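Local coordinates for viral macrophage inflammatory protein 2 (PDB 2FJ2), which binds a wide range of chemokine receptors, including human CXCR4, and blocks infection by several HIV-1 strains, at residues A[40-45]-A[61-66]. Numbering follows the deposited sequence.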
ATOM      1  N   VAL A  40      -1.769   4.741 -10.927  1.00 32.90           N
ATOM      2  CA  VAL A  40      -0.645   4.007 -11.495  1.00 31.30           C
ATOM      3  C   VAL A  40       0.642   4.444 -10.792  1.00 34.24           C
ATOM      4  O   VAL A  40       0.719   5.578 -10.321  1.00 32.19           O
ATOM      5  CB  VAL A  40      -0.516   4.200 -13.011  1.00 27.74           C
ATOM      6  CG1 VAL A  40      -1.867   4.581 -13.604  1.00 40.30           C
ATOM      7  CG2 VAL A  40       0.536   5.248 -13.329  1.00 18.37           C
ATOM      8  N   ILE A  41       1.615   3.549 -10.716  1.00 34.77           N
ATOM      9  CA  ILE A  41       2.911   3.808 -10.112  1.00 30.68           C
ATOM     10  C   ILE A  41       4.031   3.670 -11.147  1.00 28.53           C
ATOM     11  O   ILE A  41       4.212   2.590 -11.710  1.00 14.53           O
ATOM     12  CB  ILE A  41       3.222   2.856  -8.945  1.00 31.46           C
ATOM     13  CG1 ILE A  41       2.292   2.994  -7.743  1.00 31.38           C
ATOM     14  CG2 ILE A  41       4.667   3.023  -8.503  1.00 29.02           C
ATOM     15  CD1 ILE A  41       2.298   1.788  -6.830  1.00 28.65           C
ATOM     16  N   PHE A  42       4.748   4.758 -11.385  1.00 27.77           N
ATOM     17  CA  PHE A  42       5.861   4.819 -12.308  1.00 19.72           C
ATOM     18  C   PHE A  42       7.166   4.451 -11.612  1.00 21.55           C
ATOM     19  O   PHE A  42       7.465   5.013 -10.558  1.00 22.10           O
ATOM     20  CB  PHE A  42       6.035   6.221 -12.910  1.00 20.42           C
ATOM     21  CG  PHE A  42       4.898   6.576 -13.849  1.00 19.68           C
ATOM     22  CD1 PHE A  42       4.007   7.581 -13.516  1.00 26.58           C
ATOM     23  CD2 PHE A  42       4.747   5.886 -15.038  1.00 17.06           C
ATOM     24  CE1 PHE A  42       2.957   7.890 -14.364  1.00 25.83           C
ATOM     25  CE2 PHE A  42       3.692   6.193 -15.879  1.00 17.33           C
ATOM     26  CZ  PHE A  42       2.796   7.190 -15.544  1.00 19.12           C
ATOM     27  N   LEU A  43       7.920   3.541 -12.219  1.00 19.74           N
ATOM     28  CA  LEU A  43       9.229   3.219 -11.650  1.00 21.86           C
ATOM     29  C   LEU A  43      10.321   4.104 -12.227  1.00 25.92           C
ATOM     30  O   LEU A  43      10.567   4.105 -13.438  1.00 32.38           O
ATOM     31  CB  LEU A  43       9.541   1.738 -11.898  1.00 22.03           C
ATOM     32  CG  LEU A  43       8.708   0.768 -11.049  1.00 13.34           C
ATOM     33  CD1 LEU A  43       9.568  -0.348 -10.492  1.00 10.97           C
ATOM     34  CD2 LEU A  43       8.016   1.542  -9.935  1.00 26.52           C
ATOM     35  N   THR A  44      10.999   4.879 -11.379  1.00 26.64           N
ATOM     36  CA  THR A  44      12.114   5.681 -11.893  1.00 25.60           C
ATOM     37  C   THR A  44      13.390   4.842 -11.848  1.00 28.53           C
ATOM     38  O   THR A  44      13.444   3.863 -11.099  1.00 36.86           O
ATOM     39  CB  THR A  44      12.325   6.990 -11.121  1.00 25.78           C
ATOM     40  OG1 THR A  44      13.029   6.729  -9.900  1.00 36.52           O
ATOM     41  CG2 THR A  44      10.993   7.602 -10.724  1.00 19.95           C
ATOM     42  N   LYS A  45      14.399   5.206 -12.626  1.00 31.35           N
ATOM     43  CA  LYS A  45      15.588   4.376 -12.791  1.00 36.09           C
ATOM     44  C   LYS A  45      16.474   4.275 -11.557  1.00 43.75           C
ATOM     45  O   LYS A  45      17.603   3.771 -11.638  1.00 43.87           O
ATOM     46  CB  LYS A  45      16.404   4.896 -13.987  1.00 35.43           C
ATOM     47  CG  LYS A  45      16.072   4.165 -15.280  1.00 39.49           C
ATOM     48  CD  LYS A  45      16.373   5.019 -16.503  1.00 39.81           C
ATOM     49  CE  LYS A  45      15.385   6.171 -16.627  1.00 37.22           C
ATOM     50  NZ  LYS A  45      15.085   6.485 -18.052  1.00 40.75           N
ATOM     51  N   LYS A  61      -0.060   9.255 -21.457  1.00 30.68           N
ATOM     52  CA  LYS A  61       1.065   9.254 -22.382  1.00 29.12           C
ATOM     53  C   LYS A  61       2.103   8.239 -21.906  1.00 24.69           C
ATOM     54  O   LYS A  61       2.490   7.324 -22.624  1.00 29.27           O
ATOM     55  CB  LYS A  61       1.738  10.620 -22.500  1.00 29.90           C
ATOM     56  CG  LYS A  61       1.053  11.618 -23.411  1.00 30.80           C
ATOM     57  CD  LYS A  61      -0.171  11.010 -24.079  1.00 35.23           C
ATOM     58  CE  LYS A  61       0.185  10.379 -25.418  1.00 36.11           C
ATOM     59  NZ  LYS A  61       0.206  11.378 -26.521  1.00 39.51           N
ATOM     60  N   LEU A  62       2.541   8.443 -20.666  1.00 23.74           N
ATOM     61  CA  LEU A  62       3.570   7.569 -20.110  1.00 27.60           C
ATOM     62  C   LEU A  62       3.112   6.121 -20.045  1.00 25.04           C
ATOM     63  O   LEU A  62       3.947   5.222 -20.118  1.00 18.36           O
ATOM     64  CB  LEU A  62       3.983   8.069 -18.719  1.00 32.37           C
ATOM     65  CG  LEU A  62       4.464   9.532 -18.745  1.00 35.31           C
ATOM     66  CD1 LEU A  62       4.429  10.126 -17.352  1.00 34.86           C
ATOM     67  CD2 LEU A  62       5.849   9.615 -19.368  1.00 27.84           C
ATOM     68  N   MET A  63       1.812   5.892 -19.912  1.00 24.82           N
ATOM     69  CA  MET A  63       1.320   4.521 -19.770  1.00 26.84           C
ATOM     70  C   MET A  63       1.452   3.780 -21.090  1.00 31.86           C
ATOM     71  O   MET A  63       1.547   2.555 -21.166  1.00 30.15           O
ATOM     72  CB  MET A  63      -0.122   4.554 -19.271  1.00 42.38           C
ATOM     73  CG  MET A  63      -0.034   5.300 -17.950  1.00 28.78           C
ATOM     74  SD  MET A  63      -1.688   4.598 -17.801  1.00 42.01           S
ATOM     75  CE  MET A  63      -2.370   5.634 -19.073  1.00 44.55           C
ATOM     76  N   GLN A  64       1.474   4.578 -22.157  1.00 34.82           N
ATOM     77  CA  GLN A  64       1.702   4.043 -23.492  1.00 28.42           C
ATOM     78  C   GLN A  64       3.189   3.744 -23.701  1.00 25.48           C
ATOM     79  O   GLN A  64       3.579   2.598 -23.919  1.00 26.62           O
ATOM     80  CB  GLN A  64       1.221   5.022 -24.560  1.00 24.94           C
ATOM     81  CG  GLN A  64      -0.269   5.017 -24.851  1.00 27.73           C
ATOM     82  CD  GLN A  64      -0.622   6.102 -25.854  1.00 34.30           C
ATOM     83  OE1 GLN A  64      -1.172   5.848 -26.926  1.00 33.28           O
ATOM     84  NE2 GLN A  64      -0.284   7.335 -25.488  1.00 41.30           N
ATOM     85  N   GLN A  65       3.984   4.800 -23.645  1.00 25.42           N
ATOM     86  CA  GLN A  65       5.383   4.847 -24.013  1.00 25.57           C
ATOM     87  C   GLN A  65       6.251   3.954 -23.136  1.00 29.37           C
ATOM     88  O   GLN A  65       7.344   3.571 -23.522  1.00 28.80           O
ATOM     89  CB  GLN A  65       5.923   6.281 -23.902  1.00 24.69           C
ATOM     90  CG  GLN A  65       5.153   7.329 -24.687  1.00 19.51           C
ATOM     91  CD  GLN A  65       5.756   8.707 -24.498  1.00 21.95           C
ATOM     92  OE1 GLN A  65       6.092   9.103 -23.379  1.00 27.20           O
ATOM     93  NE2 GLN A  65       5.895   9.439 -25.597  1.00 31.04           N
ATOM     94  N   LEU A  66       5.741   3.658 -21.949  1.00 30.76           N
ATOM     95  CA  LEU A  66       6.505   2.950 -20.932  1.00 22.47           C
ATOM     96  C   LEU A  66       6.005   1.517 -20.794  1.00 14.59           C
ATOM     97  O   LEU A  66       4.799   1.306 -20.919  1.00 12.01           O
ATOM     98  CB  LEU A  66       6.422   3.727 -19.614  1.00 20.61           C
ATOM     99  CG  LEU A  66       7.363   4.930 -19.502  1.00 20.22           C
ATOM    100  CD1 LEU A  66       7.133   5.718 -18.225  1.00 11.62           C
ATOM    101  CD2 LEU A  66       8.811   4.465 -19.576  1.00 34.82           C
TER
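Val40 meets Met63 at the start of the strand. Its CG1 lies 4.2 Å from Met63 SD, a loose apolar contact. Its other methyl, CG2, sits 3.6 Å above the plane of the Phe42 ring, offset toward the rim. Val40 also touches Val59, one helical turn before Met63. Ile41 turns to the other side of the sheet and packs on Pro8 of the second subunit. This is the chemokine fold: a three-stranded antiparallel sheet with the C-terminal helix 57-65 laid across one face. Strand 40-44 is the middle strand, and its axis makes an angle of 58° with that of residues 61-65 of the helix. No hydrogen bond crosses between the segments. Phe42 supplies most of the strand's share of the contact. With CG anti to the carbonyl carbon and beside the backbone N (chi1 -69°), the ring is carried away from the strand, and its far atoms CE2 and CZ reach Leu62 CB. CE2 comes within 3.4 Å of that CB. Leu62 CD1 lies over the face opposite Val40 CG2 in a CH-pi contact, 4.2 Å from the ring centroid and 27° off the normal. The ring is thus held between the two methyls. Leu66 CD1 approaches obliquely, 4.0 Å from Phe42 CD2. Met63 CG is also oblique, 4.2 Å from Phe42 CZ.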